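Local coordinates for fucoxanthin chlorophyll a/c-binding protein Lhcq10 (Chaetoceros gracilis, PDB 6L4U) that probably harvests light in a diatom, holding chlorophylls a and c and a fucoxanthin-type carotenoid within a membrane-spanning helical protein, at residues Z[41-46]-Z[79-84]. Sequence-based numbering, arbitrary orientation.
Sequences KDDLIA and FLRQSE. With CLA (chlorophyll a), chain B.
Leu44 and Arg81 meet through their aliphatic parts, Leu44 CD1 lying 3.7 Å from Arg81 CG as the two side chains run past each other in opposite directions. Leu44 also packs against Tyr57 and Ile77, and its CG lies 3.4 Å from the chlorophyll ester carbonyl oxygen O1D. Replacing Leu44 by an alanine would remove the methyl touching both the Arg81 methylenes and the chlorophyll ester, and would probably open a gap. The charged pair is looser: Asp43, its CG anti to the backbone N (chi1 169°), sends OD1 to 3.9 Å from Arg81 NH2, a long salt bridge with carboxylate and guanidinium planes nearly perpendicular (87°). The magnesium ligand comes from helix 73-102. Glu84, extended beyond CG, places OE1 2.1 Å from the chlorophyll magnesium, while Arg211 of helix 196-223 hydrogen-bonds the same oxygen through NE and probably offsets its charge. On helix 73-102, Leu80 O lies 3.4 Å from the chlorophyll ring methyl CMA, and Ser83 OG hydrogen-bonds a second chlorophyll a. Helix 42-51 thus meets helix 73-102 at the border of a chlorophyll a pocket. The Glu84–Arg211 pair bridging two long helices at a magnesium is characteristic of the chlorophyll a/b-binding (LHC) fold.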
loop_
_atom_site.group_PDB
_atom_site.type_symbol
_atom_site.label_atom_id
_atom_site.label_comp_id
_atom_site.label_asym_id
_atom_site.label_seq_id
_atom_site.Cartn_x
_atom_site.Cartn_y
_atom_site.Cartn_z
ATOM N N LYS Z 41 -16.255 -75.463 66.596
ATOM C CA LYS Z 41 -15.162 -76.352 66.218
ATOM C C LYS Z 41 -14.836 -77.297 67.363
ATOM O O LYS Z 41 -14.676 -78.501 67.161
ATOM C CB LYS Z 41 -13.931 -75.534 65.795
ATOM C CG LYS Z 41 -12.718 -76.344 65.332
ATOM C CD LYS Z 41 -13.130 -77.344 64.275
ATOM C CE LYS Z 41 -12.003 -78.217 63.749
ATOM N NZ LYS Z 41 -11.928 -78.355 62.289
ATOM N N ASP Z 42 -14.749 -76.742 68.573
ATOM C CA ASP Z 42 -14.603 -77.584 69.752
ATOM C C ASP Z 42 -15.866 -78.385 70.026
ATOM O O ASP Z 42 -15.789 -79.481 70.595
ATOM C CB ASP Z 42 -14.218 -76.731 70.964
ATOM C CG ASP Z 42 -15.164 -75.561 71.187
ATOM O OD1 ASP Z 42 -16.049 -75.322 70.336
ATOM O OD2 ASP Z 42 -15.021 -74.877 72.222
ATOM N N ASP Z 43 -17.031 -77.886 69.600
ATOM C CA ASP Z 43 -18.231 -78.632 69.928
ATOM C C ASP Z 43 -18.546 -79.587 68.774
ATOM O O ASP Z 43 -19.152 -80.641 68.993
ATOM C CB ASP Z 43 -19.346 -77.630 70.316
ATOM C CG ASP Z 43 -20.734 -78.237 70.433
ATOM O OD1 ASP Z 43 -21.743 -77.559 70.153
ATOM O OD2 ASP Z 43 -20.809 -79.393 70.897
ATOM N N LEU Z 44 -18.027 -79.293 67.570
ATOM C CA LEU Z 44 -18.195 -80.194 66.429
ATOM C C LEU Z 44 -17.429 -81.499 66.615
ATOM O O LEU Z 44 -17.894 -82.557 66.172
ATOM C CB LEU Z 44 -17.748 -79.506 65.136
ATOM C CG LEU Z 44 -18.114 -80.245 63.847
ATOM C CD1 LEU Z 44 -19.614 -80.247 63.668
ATOM C CD2 LEU Z 44 -17.430 -79.665 62.629
ATOM N N ILE Z 45 -16.261 -81.446 67.263
ATOM C CA ILE Z 45 -15.556 -82.678 67.598
ATOM C C ILE Z 45 -16.318 -83.447 68.674
ATOM O O ILE Z 45 -16.414 -84.681 68.628
ATOM C CB ILE Z 45 -14.093 -82.405 68.015
ATOM C CG1 ILE Z 45 -13.279 -81.769 66.889
ATOM C CG2 ILE Z 45 -13.362 -83.654 68.435
ATOM C CD1 ILE Z 45 -12.213 -80.824 67.353
ATOM N N ALA Z 46 -16.916 -82.729 69.629
ATOM C CA ALA Z 46 -17.676 -83.377 70.692
ATOM C C ALA Z 46 -18.980 -83.976 70.190
ATOM O O ALA Z 46 -19.523 -84.881 70.832
ATOM C CB ALA Z 46 -17.962 -82.380 71.815
ATOM N N PHE Z 79 -22.999 -73.062 59.466
ATOM C CA PHE Z 79 -23.548 -73.246 58.129
ATOM C C PHE Z 79 -23.387 -74.688 57.674
ATOM O O PHE Z 79 -24.305 -75.263 57.078
ATOM C CB PHE Z 79 -22.863 -72.291 57.144
ATOM C CG PHE Z 79 -23.484 -72.272 55.771
ATOM C CD1 PHE Z 79 -24.498 -71.383 55.474
ATOM C CD2 PHE Z 79 -23.033 -73.126 54.771
ATOM C CE1 PHE Z 79 -25.064 -71.356 54.218
ATOM C CE2 PHE Z 79 -23.604 -73.110 53.518
ATOM C CZ PHE Z 79 -24.616 -72.225 53.241
ATOM N N LEU Z 80 -22.215 -75.278 57.924
ATOM C CA LEU Z 80 -21.973 -76.657 57.521
ATOM C C LEU Z 80 -22.810 -77.632 58.334
ATOM O O LEU Z 80 -23.222 -78.675 57.815
ATOM C CB LEU Z 80 -20.492 -77.002 57.663
ATOM C CG LEU Z 80 -19.495 -76.286 56.758
ATOM C CD1 LEU Z 80 -18.094 -76.802 57.025
ATOM C CD2 LEU Z 80 -19.876 -76.464 55.311
ATOM N N ARG Z 81 -23.069 -77.310 59.602
ATOM C CA ARG Z 81 -23.926 -78.158 60.419
ATOM C C ARG Z 81 -25.377 -78.069 59.972
ATOM O O ARG Z 81 -26.076 -79.086 59.934
ATOM C CB ARG Z 81 -23.803 -77.772 61.886
ATOM C CG ARG Z 81 -22.604 -78.359 62.576
ATOM C CD ARG Z 81 -22.603 -77.975 64.035
ATOM N NE ARG Z 81 -23.779 -78.497 64.718
ATOM C CZ ARG Z 81 -24.148 -78.144 65.943
ATOM N NH1 ARG Z 81 -25.233 -78.673 66.487
ATOM N NH2 ARG Z 81 -23.424 -77.270 66.627
ATOM N N GLN Z 82 -25.844 -76.862 59.637
ATOM C CA GLN Z 82 -27.208 -76.687 59.143
ATOM C C GLN Z 82 -27.402 -77.409 57.826
ATOM O O GLN Z 82 -28.456 -77.996 57.578
ATOM C CB GLN Z 82 -27.484 -75.259 58.774
ATOM C CG GLN Z 82 -28.823 -74.649 58.857
ATOM C CD GLN Z 82 -30.059 -75.357 59.320
ATOM O OE1 GLN Z 82 -30.451 -76.466 58.965
ATOM N NE2 GLN Z 82 -30.666 -74.666 60.269
ATOM N N SER Z 83 -26.421 -77.281 56.931
ATOM C CA SER Z 83 -26.551 -77.851 55.600
ATOM C C SER Z 83 -26.480 -79.367 55.640
ATOM O O SER Z 83 -27.117 -80.030 54.820
ATOM C CB SER Z 83 -25.469 -77.299 54.676
ATOM O OG SER Z 83 -25.527 -77.926 53.409
ATOM N N GLU Z 84 -25.722 -79.929 56.584
ATOM C CA GLU Z 84 -25.698 -81.379 56.742
ATOM C C GLU Z 84 -27.008 -81.886 57.324
ATOM O O GLU Z 84 -27.537 -82.911 56.880
ATOM C CB GLU Z 84 -24.532 -81.795 57.634
ATOM C CG GLU Z 84 -24.450 -83.293 57.870
ATOM C CD GLU Z 84 -23.244 -83.691 58.683
ATOM O OE1 GLU Z 84 -22.510 -84.598 58.244
ATOM O OE2 GLU Z 84 -23.029 -83.102 59.761
HETATM MG MG CLA B . -20.872 -85.009 56.948
HETATM C CHA CLA B . -18.554 -84.526 59.472
HETATM C CHB CLA B . -20.987 -81.662 56.537
HETATM C CHC CLA B . -22.861 -85.555 54.265
HETATM C CHD CLA B . -20.245 -88.641 57.220
HETATM N NA CLA B . -19.922 -83.382 57.807
HETATM C C1A CLA B . -19.107 -83.308 58.793
HETATM C C2A CLA B . -18.688 -81.917 59.211
HETATM C C3A CLA B . -19.526 -81.052 58.299
HETATM C C4A CLA B . -20.192 -82.114 57.494
HETATM C CMA CLA B . -20.602 -80.378 59.135
HETATM C CAA CLA B . -17.208 -81.608 58.884
HETATM C CBA CLA B . -16.799 -81.412 57.415
HETATM C CGA CLA B . -16.760 -82.707 56.631
HETATM O O1A CLA B . -15.942 -83.572 56.877
HETATM O O2A CLA B . -17.741 -82.980 55.596
HETATM N NB CLA B . -21.761 -83.779 55.586
HETATM C C1B CLA B . -21.781 -82.452 55.598
HETATM C C2B CLA B . -22.670 -81.810 54.602
HETATM C C3B CLA B . -23.238 -82.993 53.924
HETATM C C4B CLA B . -22.595 -84.150 54.610
HETATM C CMB CLA B . -22.930 -80.352 54.351
HETATM C CAB CLA B . -24.208 -83.018 52.806
HETATM C CBB CLA B . -23.830 -83.369 51.597
HETATM N NC CLA B . -21.396 -86.734 55.958
HETATM C C1C CLA B . -22.251 -86.735 54.914
HETATM C C2C CLA B . -22.584 -88.087 54.398
HETATM C C3C CLA B . -21.811 -88.985 55.272
HETATM C C4C CLA B . -21.122 -88.044 56.190
HETATM C CMC CLA B . -23.485 -88.474 53.263
HETATM C CAC CLA B . -21.738 -90.489 55.229
HETATM C CBC CLA B . -20.562 -90.817 54.336
HETATM N ND CLA B . -19.702 -86.324 57.968
HETATM C C1D CLA B . -19.553 -87.742 58.142
HETATM C C2D CLA B . -18.687 -88.161 59.274
HETATM C C3D CLA B . -18.304 -86.831 59.805
HETATM C C4D CLA B . -18.918 -85.874 59.017
HETATM C CMD CLA B . -18.207 -89.444 59.887
HETATM C CAD CLA B . -17.508 -86.137 60.844
HETATM O OBD CLA B . -16.811 -86.705 61.761
HETATM C CBD CLA B . -17.680 -84.682 60.673
HETATM C CGD CLA B . -18.397 -84.159 61.882
HETATM O O1D CLA B . -17.839 -83.377 62.631
HETATM O O2D CLA B . -19.764 -84.551 62.180
HETATM C CED CLA B . -20.488 -83.837 63.182
HETATM C C1 CLA B . -17.463 -82.742 54.219
HETATM C C2 CLA B . -18.789 -82.457 53.560
HETATM C C3 CLA B . -18.961 -82.358 52.235
HETATM C C4 CLA B . -20.343 -82.085 51.726
HETATM C C5 CLA B . -17.798 -82.495 51.280
HETATM C C6 CLA B . -18.166 -82.295 49.814
HETATM C C7 CLA B . -17.480 -83.367 48.980
HETATM C C8 CLA B . -17.921 -83.363 47.523
HETATM C C9 CLA B . -17.457 -84.654 46.857
HETATM C C10 CLA B . -17.366 -82.114 46.843
HETATM C C11 CLA B . -17.414 -82.166 45.317
HETATM C C12 CLA B . -18.811 -81.923 44.760
HETATM C C13 CLA B . -18.796 -80.758 43.783
HETATM C C14 CLA B . -18.754 -79.447 44.558
HETATM C C15 CLA B . -20.013 -80.856 42.868
HETATM C C16 CLA B . -20.078 -79.783 41.785
HETATM C C17 CLA B . -21.314 -78.903 41.962
HETATM C C18 CLA B . -22.143 -78.780 40.689
HETATM C C19 CLA B . -23.367 -77.906 40.929
HETATM C C20 CLA B . -22.556 -80.146 40.157
#